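Local coordinates for surface protein VspA (Borrelia turicatae, PDB 1YJG) that is an antigenically variable outer-membrane lipoprotein, represented here by its helical core, that probably helps the spirochaete evade the host immune response through switching of surface proteins, at residues D16-V21 and T137-L142; K22-L27 and S52-V57; T83-A88 and I133-A138. All coordinates share one frame; numbering follows the deposited sequence.

Interaction 1 of 3, residues D16-V21 and T137-L142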
loop_
_atom_site.group_PDB
_atom_site.type_symbol
_atom_site.label_atom_id
_atom_site.label_comp_id
_atom_site.label_asym_id
_atom_site.label_seq_id
_atom_site.Cartn_x
_atom_site.Cartn_y
_atom_site.Cartn_z
ATOM N N ASP A 16 -7.107 6.008 2.064
ATOM C CA ASP A 16 -6.769 4.793 1.351
ATOM C C ASP A 16 -5.756 5.091 0.231
ATOM O O ASP A 16 -4.707 4.465 0.153
ATOM C CB ASP A 16 -8.053 4.204 0.784
ATOM C CG ASP A 16 -7.846 2.893 0.086
ATOM O OD1 ASP A 16 -8.391 2.755 -1.036
ATOM O OD2 ASP A 16 -7.197 1.939 0.591
ATOM N N VAL A 17 -6.073 6.059 -0.625
ATOM C CA VAL A 17 -5.194 6.427 -1.727
ATOM C C VAL A 17 -3.843 6.980 -1.213
ATOM O O VAL A 17 -2.789 6.693 -1.772
ATOM C CB VAL A 17 -5.890 7.445 -2.670
ATOM C CG1 VAL A 17 -4.896 8.082 -3.631
ATOM C CG2 VAL A 17 -7.005 6.768 -3.431
ATOM N N HIS A 18 -3.891 7.749 -0.134
ATOM C CA HIS A 18 -2.709 8.348 0.466
ATOM C C HIS A 18 -1.739 7.268 0.910
ATOM O O HIS A 18 -0.531 7.329 0.615
ATOM C CB HIS A 18 -3.139 9.213 1.643
ATOM C CG HIS A 18 -2.026 9.965 2.299
ATOM N ND1 HIS A 18 -1.363 9.492 3.412
ATOM C CD2 HIS A 18 -1.504 11.188 2.044
ATOM C CE1 HIS A 18 -0.459 10.377 3.796
ATOM N NE2 HIS A 18 -0.529 11.419 2.986
ATOM N N THR A 19 -2.277 6.256 1.587
ATOM C CA THR A 19 -1.466 5.143 2.067
ATOM C C THR A 19 -0.813 4.409 0.889
ATOM O O THR A 19 0.393 4.159 0.915
ATOM C CB THR A 19 -2.306 4.188 2.892
ATOM O OG1 THR A 19 -2.575 4.783 4.177
ATOM C CG2 THR A 19 -1.532 2.907 3.200
ATOM N N LEU A 20 -1.602 4.079 -0.136
ATOM C CA LEU A 20 -1.065 3.391 -1.309
ATOM C C LEU A 20 0.114 4.162 -1.946
ATOM O O LEU A 20 1.091 3.553 -2.370
ATOM C CB LEU A 20 -2.147 3.178 -2.358
ATOM C CG LEU A 20 -3.236 2.149 -2.027
ATOM C CD1 LEU A 20 -4.197 2.040 -3.185
ATOM C CD2 LEU A 20 -2.636 0.780 -1.718
ATOM N N VAL A 21 0.001 5.486 -2.011
ATOM C CA VAL A 21 1.029 6.336 -2.588
ATOM C C VAL A 21 2.314 6.260 -1.744
ATOM O O VAL A 21 3.405 6.084 -2.284
ATOM C CB VAL A 21 0.530 7.799 -2.749
ATOM C CG1 VAL A 21 1.673 8.750 -3.095
ATOM C CG2 VAL A 21 -0.551 7.869 -3.814
ATOM N N THR A 137 2.769 15.146 -3.351
ATOM C CA THR A 137 2.411 16.514 -3.000
ATOM C C THR A 137 0.905 16.697 -3.119
ATOM O O THR A 137 0.266 17.275 -2.245
ATOM C CB THR A 137 3.098 17.498 -3.965
ATOM O OG1 THR A 137 4.501 17.560 -3.684
ATOM C CG2 THR A 137 2.606 18.930 -3.757
ATOM N N ALA A 138 0.353 16.196 -4.217
ATOM C CA ALA A 138 -1.070 16.304 -4.502
ATOM C C ALA A 138 -1.962 15.561 -3.521
ATOM O O ALA A 138 -3.008 16.078 -3.117
ATOM C CB ALA A 138 -1.337 15.824 -5.923
ATOM N N ILE A 139 -1.567 14.343 -3.151
ATOM C CA ILE A 139 -2.364 13.538 -2.226
ATOM C C ILE A 139 -2.307 14.090 -0.798
ATOM O O ILE A 139 -3.279 13.965 -0.043
ATOM C CB ILE A 139 -1.972 12.017 -2.301
ATOM C CG1 ILE A 139 -3.037 11.141 -1.637
ATOM C CG2 ILE A 139 -0.608 11.752 -1.664
ATOM C CD1 ILE A 139 -4.472 11.427 -2.064
ATOM N N ASP A 140 -1.172 14.688 -0.427
ATOM C CA ASP A 140 -1.015 15.265 0.907
ATOM C C ASP A 140 -2.033 16.374 1.025
ATOM O O ASP A 140 -2.672 16.515 2.053
ATOM C CB ASP A 140 0.375 15.910 1.129
ATOM C CG ASP A 140 1.478 14.906 1.416
ATOM O OD1 ASP A 140 1.200 13.738 1.756
ATOM O OD2 ASP A 140 2.684 15.216 1.322
ATOM N N ALA A 141 -2.175 17.166 -0.037
ATOM C CA ALA A 141 -3.122 18.283 -0.037
ATOM C C ALA A 141 -4.559 17.799 0.045
ATOM O O ALA A 141 -5.370 18.360 0.792
ATOM C CB ALA A 141 -2.920 19.172 -1.281
ATOM N N LEU A 142 -4.888 16.756 -0.712
ATOM C CA LEU A 142 -6.248 16.240 -0.684
ATOM C C LEU A 142 -6.586 15.627 0.668
ATOM O O LEU A 142 -7.728 15.738 1.115
ATOM C CB LEU A 142 -6.489 15.229 -1.813
ATOM C CG LEU A 142 -7.902 14.633 -1.904
ATOM C CD1 LEU A 142 -8.949 15.713 -2.086
ATOM C CD2 LEU A 142 -7.971 13.640 -3.040
#
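The flat groups that meet here are the imidazole of His-18 and the carboxylate of Asp-140. Asp-140 OD1 sits at the ring's edge, where His-18 NE2 donates a hydrogen bond to it over 3.1 Å. The bond is noticeably bent, with an N-H...O angle of 142°, and the oxygen is tilted a little out of the imidazole plane. On the aspartate side the donor arrives nearly along the C-O axis, while the two planes are turned 46° against each other. The ring reaches this far because His-18 swings CG anti to its backbone N (chi1 -176°). Asp-140 OD1 also takes a salt bridge from Lys-22 NZ, so one carboxylate oxygen serves two nitrogen partners; the lysine would be expected to stabilise its negative charge.

Beside this polar pair Ile-139 meets the other helix with both of its branches, the CG1-CD1 arm and the CG2 methyl. CG1 presses on the backbone at His-18 CA, 3.5 Å away. CG2 comes within 3.9 Å of His-18 CD2, obliquely to the ring, and also meets Val-21 CG1 at 4.0 Å. CD1 extends to Val-17 CG1, at 3.7 Å. The closest backbone approach is accordingly His-18 to Ile-139, their CA atoms 5.9 Å apart.

Over these short segments the axes come within 9.7 Å and run roughly antiparallel; they belong to helices 2-28 and 129-155, neighbours in the helical bundle. Val-17 and Leu-20 continue onto helix 48-69, Leu-142 packs on helix 76-98, and Asp-16 and Thr-19 meet the second subunit.

Interaction 2 of 3, residues K22-L27 and S52-V57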
loop_
_atom_site.group_PDB
_atom_site.type_symbol
_atom_site.label_atom_id
_atom_site.label_comp_id
_atom_site.label_asym_id
_atom_site.label_seq_id
_atom_site.Cartn_x
_atom_site.Cartn_y
_atom_site.Cartn_z
ATOM N N LYS A 22 2.157 6.352 -0.428
ATOM C CA LYS A 22 3.267 6.275 0.502
ATOM C C LYS A 22 3.876 4.872 0.509
ATOM O O LYS A 22 5.079 4.717 0.802
ATOM C CB LYS A 22 2.821 6.633 1.920
ATOM C CG LYS A 22 2.238 8.043 2.103
ATOM C CD LYS A 22 3.161 9.144 1.589
ATOM C CE LYS A 22 2.467 10.492 1.712
ATOM N NZ LYS A 22 3.273 11.599 1.167
ATOM N N SER A 23 3.059 3.866 0.182
ATOM C CA SER A 23 3.493 2.466 0.152
ATOM C C SER A 23 4.587 2.280 -0.874
ATOM O O SER A 23 5.390 1.365 -0.749
ATOM C CB SER A 23 2.320 1.491 -0.100
ATOM O OG SER A 23 2.001 1.302 -1.474
ATOM N N ILE A 24 4.616 3.148 -1.886
ATOM C CA ILE A 24 5.646 3.083 -2.923
ATOM C C ILE A 24 7.034 3.352 -2.280
ATOM O O ILE A 24 8.038 2.878 -2.784
ATOM C CB ILE A 24 5.360 4.063 -4.087
ATOM C CG1 ILE A 24 3.922 3.917 -4.618
ATOM C CG2 ILE A 24 6.369 3.853 -5.216
ATOM C CD1 ILE A 24 3.516 2.509 -5.042
ATOM N N ASP A 25 7.084 4.126 -1.186
ATOM C CA ASP A 25 8.352 4.394 -0.485
ATOM C C ASP A 25 8.843 3.082 0.156
ATOM O O ASP A 25 10.039 2.878 0.318
ATOM C CB ASP A 25 8.210 5.436 0.625
ATOM C CG ASP A 25 7.741 6.786 0.128
ATOM O OD1 ASP A 25 7.925 7.098 -1.073
ATOM O OD2 ASP A 25 7.153 7.594 0.887
ATOM N N GLU A 26 7.905 2.217 0.560
ATOM C CA GLU A 26 8.259 0.926 1.166
ATOM C C GLU A 26 8.785 -0.039 0.087
ATOM O O GLU A 26 9.595 -0.906 0.388
ATOM C CB GLU A 26 7.087 0.297 1.935
ATOM C CG GLU A 26 6.431 1.178 3.011
ATOM C CD GLU A 26 7.369 1.674 4.108
ATOM O OE1 GLU A 26 6.948 2.574 4.864
ATOM O OE2 GLU A 26 8.508 1.170 4.248
ATOM N N LEU A 27 8.317 0.119 -1.152
ATOM C CA LEU A 27 8.747 -0.715 -2.271
ATOM C C LEU A 27 10.143 -0.303 -2.718
ATOM O O LEU A 27 10.939 -1.147 -3.172
ATOM C CB LEU A 27 7.780 -0.589 -3.452
ATOM C CG LEU A 27 6.344 -1.068 -3.234
ATOM C CD1 LEU A 27 5.545 -0.868 -4.509
ATOM C CD2 LEU A 27 6.279 -2.536 -2.785
ATOM N N SER A 52 7.012 -3.250 -11.635
ATOM C CA SER A 52 5.698 -3.658 -12.131
ATOM C C SER A 52 4.704 -3.564 -10.967
ATOM O O SER A 52 3.576 -3.126 -11.160
ATOM C CB SER A 52 5.718 -5.078 -12.727
ATOM O OG SER A 52 6.552 -5.158 -13.883
ATOM N N GLY A 53 5.140 -3.968 -9.770
ATOM C CA GLY A 53 4.317 -3.930 -8.572
ATOM C C GLY A 53 3.886 -2.510 -8.243
ATOM O O GLY A 53 2.718 -2.256 -7.951
ATOM N N ALA A 54 4.844 -1.592 -8.290
ATOM C CA ALA A 54 4.607 -0.173 -8.031
ATOM C C ALA A 54 3.622 0.346 -9.064
ATOM O O ALA A 54 2.689 1.070 -8.738
ATOM C CB ALA A 54 5.901 0.603 -8.128
ATOM N N TYR A 55 3.833 -0.047 -10.315
ATOM C CA TYR A 55 2.961 0.353 -11.404
ATOM C C TYR A 55 1.518 -0.095 -11.118
ATOM O O TYR A 55 0.590 0.657 -11.369
ATOM C CB TYR A 55 3.451 -0.252 -12.725
ATOM C CG TYR A 55 2.652 0.193 -13.917
ATOM C CD1 TYR A 55 3.056 1.276 -14.679
ATOM C CD2 TYR A 55 1.473 -0.454 -14.269
ATOM C CE1 TYR A 55 2.314 1.699 -15.761
ATOM C CE2 TYR A 55 0.726 -0.038 -15.360
ATOM C CZ TYR A 55 1.149 1.040 -16.096
ATOM O OH TYR A 55 0.415 1.462 -17.172
ATOM N N SER A 56 1.349 -1.315 -10.598
ATOM C CA SER A 56 0.021 -1.876 -10.288
ATOM C C SER A 56 -0.659 -1.145 -9.119
ATOM O O SER A 56 -1.875 -0.956 -9.120
ATOM C CB SER A 56 0.123 -3.381 -10.002
ATOM O OG SER A 56 -1.160 -3.962 -9.842
ATOM N N VAL A 57 0.132 -0.744 -8.128
ATOM C CA VAL A 57 -0.382 -0.017 -6.979
ATOM C C VAL A 57 -0.848 1.365 -7.459
ATOM O O VAL A 57 -1.901 1.812 -7.066
ATOM C CB VAL A 57 0.684 0.127 -5.862
ATOM C CG1 VAL A 57 0.242 1.133 -4.810
ATOM C CG2 VAL A 57 0.958 -1.223 -5.209
#
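Leu-27 drives the CD1 end of its side chain against the small residues of helix 48-69. That methyl lies 3.7 Å from Ala-54 CA and 3.9 Å from Ala-54 CB, in a shallow hollow with the backbone of Ala-54 as its floor and Gly-53 C at its border.

About a turn back along helix 2-28, and a turn on along helix 48-69, the relief is reversed, and Val-57 is the bump. Its CG1, anti to the backbone N (chi1 168°), touches both Ser-23 and Ile-24, meeting Ile-24 CD1 at 3.6 Å and Ser-23 OG at 3.8 Å. The Ile-24 and Val-57 side chains lie alongside one another, pointing opposite ways, and Ile-24 CD1 also looks onto Ala-54 CB at 4.3 Å.

These are consecutive helices of the bundle, 2-28 and 48-69, linked through the two-stranded hairpin 33-42; the segments 22-27 and 52-57 run almost antiparallel, 172° between their directions. The contact is apolar apart from the serine hydroxyl, which is hydrogen-bonded to Leu-20 O in its own helix. Ile-117 of helix 110-117 covers Ile-24 and Ala-54, whereas Leu-27 also packs on Gly-53 of the second subunit.

Interaction 3 of 3, residues T83-A88 and I133-A138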
loop_
_atom_site.group_PDB
_atom_site.type_symbol
_atom_site.label_atom_id
_atom_site.label_comp_id
_atom_site.label_asym_id
_atom_site.label_seq_id
_atom_site.Cartn_x
_atom_site.Cartn_y
_atom_site.Cartn_z
ATOM N N THR A 83 -8.638 15.956 -8.956
ATOM C CA THR A 83 -8.166 15.942 -10.344
ATOM C C THR A 83 -6.664 16.143 -10.400
ATOM O O THR A 83 -5.993 15.503 -11.199
ATOM C CB THR A 83 -8.910 17.003 -11.194
ATOM O OG1 THR A 83 -10.280 16.623 -11.326
ATOM C CG2 THR A 83 -8.410 17.019 -12.644
ATOM N N THR A 84 -6.142 17.024 -9.543
ATOM C CA THR A 84 -4.712 17.272 -9.483
ATOM C C THR A 84 -4.016 15.963 -9.090
ATOM O O THR A 84 -2.948 15.631 -9.634
ATOM C CB THR A 84 -4.402 18.388 -8.488
ATOM O OG1 THR A 84 -4.953 19.609 -8.986
ATOM C CG2 THR A 84 -2.890 18.666 -8.386
ATOM N N VAL A 85 -4.627 15.201 -8.178
ATOM C CA VAL A 85 -4.036 13.920 -7.768
ATOM C C VAL A 85 -4.101 12.932 -8.929
ATOM O O VAL A 85 -3.103 12.295 -9.242
ATOM C CB VAL A 85 -4.712 13.241 -6.547
ATOM C CG1 VAL A 85 -3.809 12.119 -6.022
ATOM C CG2 VAL A 85 -5.031 14.237 -5.422
ATOM N N LYS A 86 -5.263 12.831 -9.575
ATOM C CA LYS A 86 -5.433 11.906 -10.695
ATOM C C LYS A 86 -4.590 12.254 -11.923
ATOM O O LYS A 86 -4.260 11.370 -12.695
ATOM C CB LYS A 86 -6.899 11.714 -11.083
ATOM C CG LYS A 86 -7.054 10.629 -12.153
ATOM C CD LYS A 86 -8.401 9.956 -12.157
ATOM C CE LYS A 86 -8.710 9.349 -13.524
ATOM N NZ LYS A 86 -7.513 8.776 -14.218
ATOM N N ASN A 87 -4.255 13.530 -12.107
ATOM C CA ASN A 87 -3.425 13.956 -13.226
ATOM C C ASN A 87 -2.031 13.400 -12.956
ATOM O O ASN A 87 -1.344 12.963 -13.858
ATOM C CB ASN A 87 -3.299 15.495 -13.325
ATOM C CG ASN A 87 -4.566 16.200 -13.876
ATOM O OD1 ASN A 87 -5.452 15.588 -14.477
ATOM N ND2 ASN A 87 -4.625 17.514 -13.669
ATOM N N ALA A 88 -1.615 13.432 -11.696
ATOM C CA ALA A 88 -0.298 12.942 -11.310
ATOM C C ALA A 88 -0.150 11.425 -11.470
ATOM O O ALA A 88 0.848 10.962 -12.012
ATOM C CB ALA A 88 0.053 13.385 -9.884
ATOM N N ILE A 133 6.645 12.193 -7.145
ATOM C CA ILE A 133 6.839 13.270 -6.175
ATOM C C ILE A 133 5.627 14.194 -6.221
ATOM O O ILE A 133 5.111 14.600 -5.183
ATOM C CB ILE A 133 8.128 14.076 -6.473
ATOM C CG1 ILE A 133 9.351 13.328 -5.941
ATOM C CG2 ILE A 133 8.059 15.495 -5.863
ATOM C CD1 ILE A 133 10.695 13.920 -6.405
ATOM N N LYS A 134 5.195 14.539 -7.436
ATOM C CA LYS A 134 4.035 15.412 -7.632
ATOM C C LYS A 134 2.774 14.721 -7.110
ATOM O O LYS A 134 1.893 15.361 -6.555
ATOM C CB LYS A 134 3.866 15.794 -9.116
ATOM C CG LYS A 134 5.084 16.541 -9.693
ATOM C CD LYS A 134 4.821 17.207 -11.056
ATOM C CE LYS A 134 5.900 18.245 -11.407
ATOM N NZ LYS A 134 6.656 17.880 -12.648
ATOM N N LEU A 135 2.712 13.403 -7.267
ATOM C CA LEU A 135 1.569 12.623 -6.809
ATOM C C LEU A 135 1.480 12.680 -5.290
ATOM O O LEU A 135 0.377 12.717 -4.731
ATOM C CB LEU A 135 1.718 11.176 -7.266
ATOM C CG LEU A 135 0.731 10.115 -6.798
ATOM C CD1 LEU A 135 -0.691 10.517 -7.104
ATOM C CD2 LEU A 135 1.070 8.775 -7.460
ATOM N N ASN A 136 2.648 12.669 -4.637
ATOM C CA ASN A 136 2.746 12.732 -3.182
ATOM C C ASN A 136 2.288 14.104 -2.691
ATOM O O ASN A 136 1.540 14.224 -1.731
ATOM C CB ASN A 136 4.186 12.464 -2.711
ATOM C CG ASN A 136 4.455 10.985 -2.423
ATOM O OD1 ASN A 136 4.280 10.524 -1.298
ATOM N ND2 ASN A 136 4.901 10.247 -3.438
ATOM N N THR A 137 2.769 15.146 -3.351
ATOM C CA THR A 137 2.411 16.514 -3.000
ATOM C C THR A 137 0.905 16.697 -3.119
ATOM O O THR A 137 0.266 17.275 -2.245
ATOM C CB THR A 137 3.098 17.498 -3.965
ATOM O OG1 THR A 137 4.501 17.560 -3.684
ATOM C CG2 THR A 137 2.606 18.930 -3.757
ATOM N N ALA A 138 0.353 16.196 -4.217
ATOM C CA ALA A 138 -1.070 16.304 -4.502
ATOM C C ALA A 138 -1.962 15.561 -3.521
ATOM O O ALA A 138 -3.008 16.078 -3.117
ATOM C CB ALA A 138 -1.337 15.824 -5.923
#
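Val-85 and Leu-135 meet through methyls, their side chains crossing at about a right angle. Leu-135 is the one to follow outward. Its CB faces the methyl of Ala-88, with 3.8 Å between Leu-135 CB and Ala-88 CB. CG leaves anti to the backbone N (chi1 174°), heading inward to the side chain of Val-21 on helix 2-28. At the tip, CD1 turns back to the partner helix, where it lies 3.7 Å from Val-85 CG1 and equally close to the carbonyl oxygen of Val-85.

The closeness of the two backbones comes from alanines. Ala-88 CB presses onto Leu-135 CA at 3.5 Å, and Ala-138 answers from the other helix, its CB resting 3.8 Å from Val-85 CA. With a single methyl at each of these two positions, the axes of segments 83-88 and 133-138 come within 8.5 Å; they lie on helices 76-98 and 129-155, an antiparallel pair in the bundle. The nearest CA atoms are those of Ala-88 and Leu-135, 4.9 Å apart, with Val-85 and Ala-138 almost as near.

Val-85 uses both of its branches: CG1 for the leucine, and CG2 for the main chain of Ala-138, whose carbonyl oxygen it approaches to 3.6 Å. The outer margin is made by Thr-84, which lays CG2 loosely against the Ala-138 methyl while its hydroxyl is hydrogen-bonded back to Gly-80 O. On the inner side, Val-85 continues onto Leu-65 of helix 48-69 and onto Ile-139 and Leu-142 further along helix 129-155.

In the fold
Interactions 1 and 3 share helix 129-155, which packs against helix 2-28 in one and helix 76-98 in the other; Ile-139 and Val-85 touch between them. Interaction 2 carries helix 2-28 on to helix 48-69, nested in sequence within the span closed by interaction 1. All three are largely buried, but interaction 1 has a polar margin and interaction 3 a solvent-exposed rim. Interaction 1 alone has a hydrogen bond between its two segments; the others rely on apolar contact. Lys-22 ties them together, bridging to Asp-140 and probably hydrogen-bonding to Asn-136. Interactions 1 and 2 border the second subunit, whereas interaction 3 lies away from it.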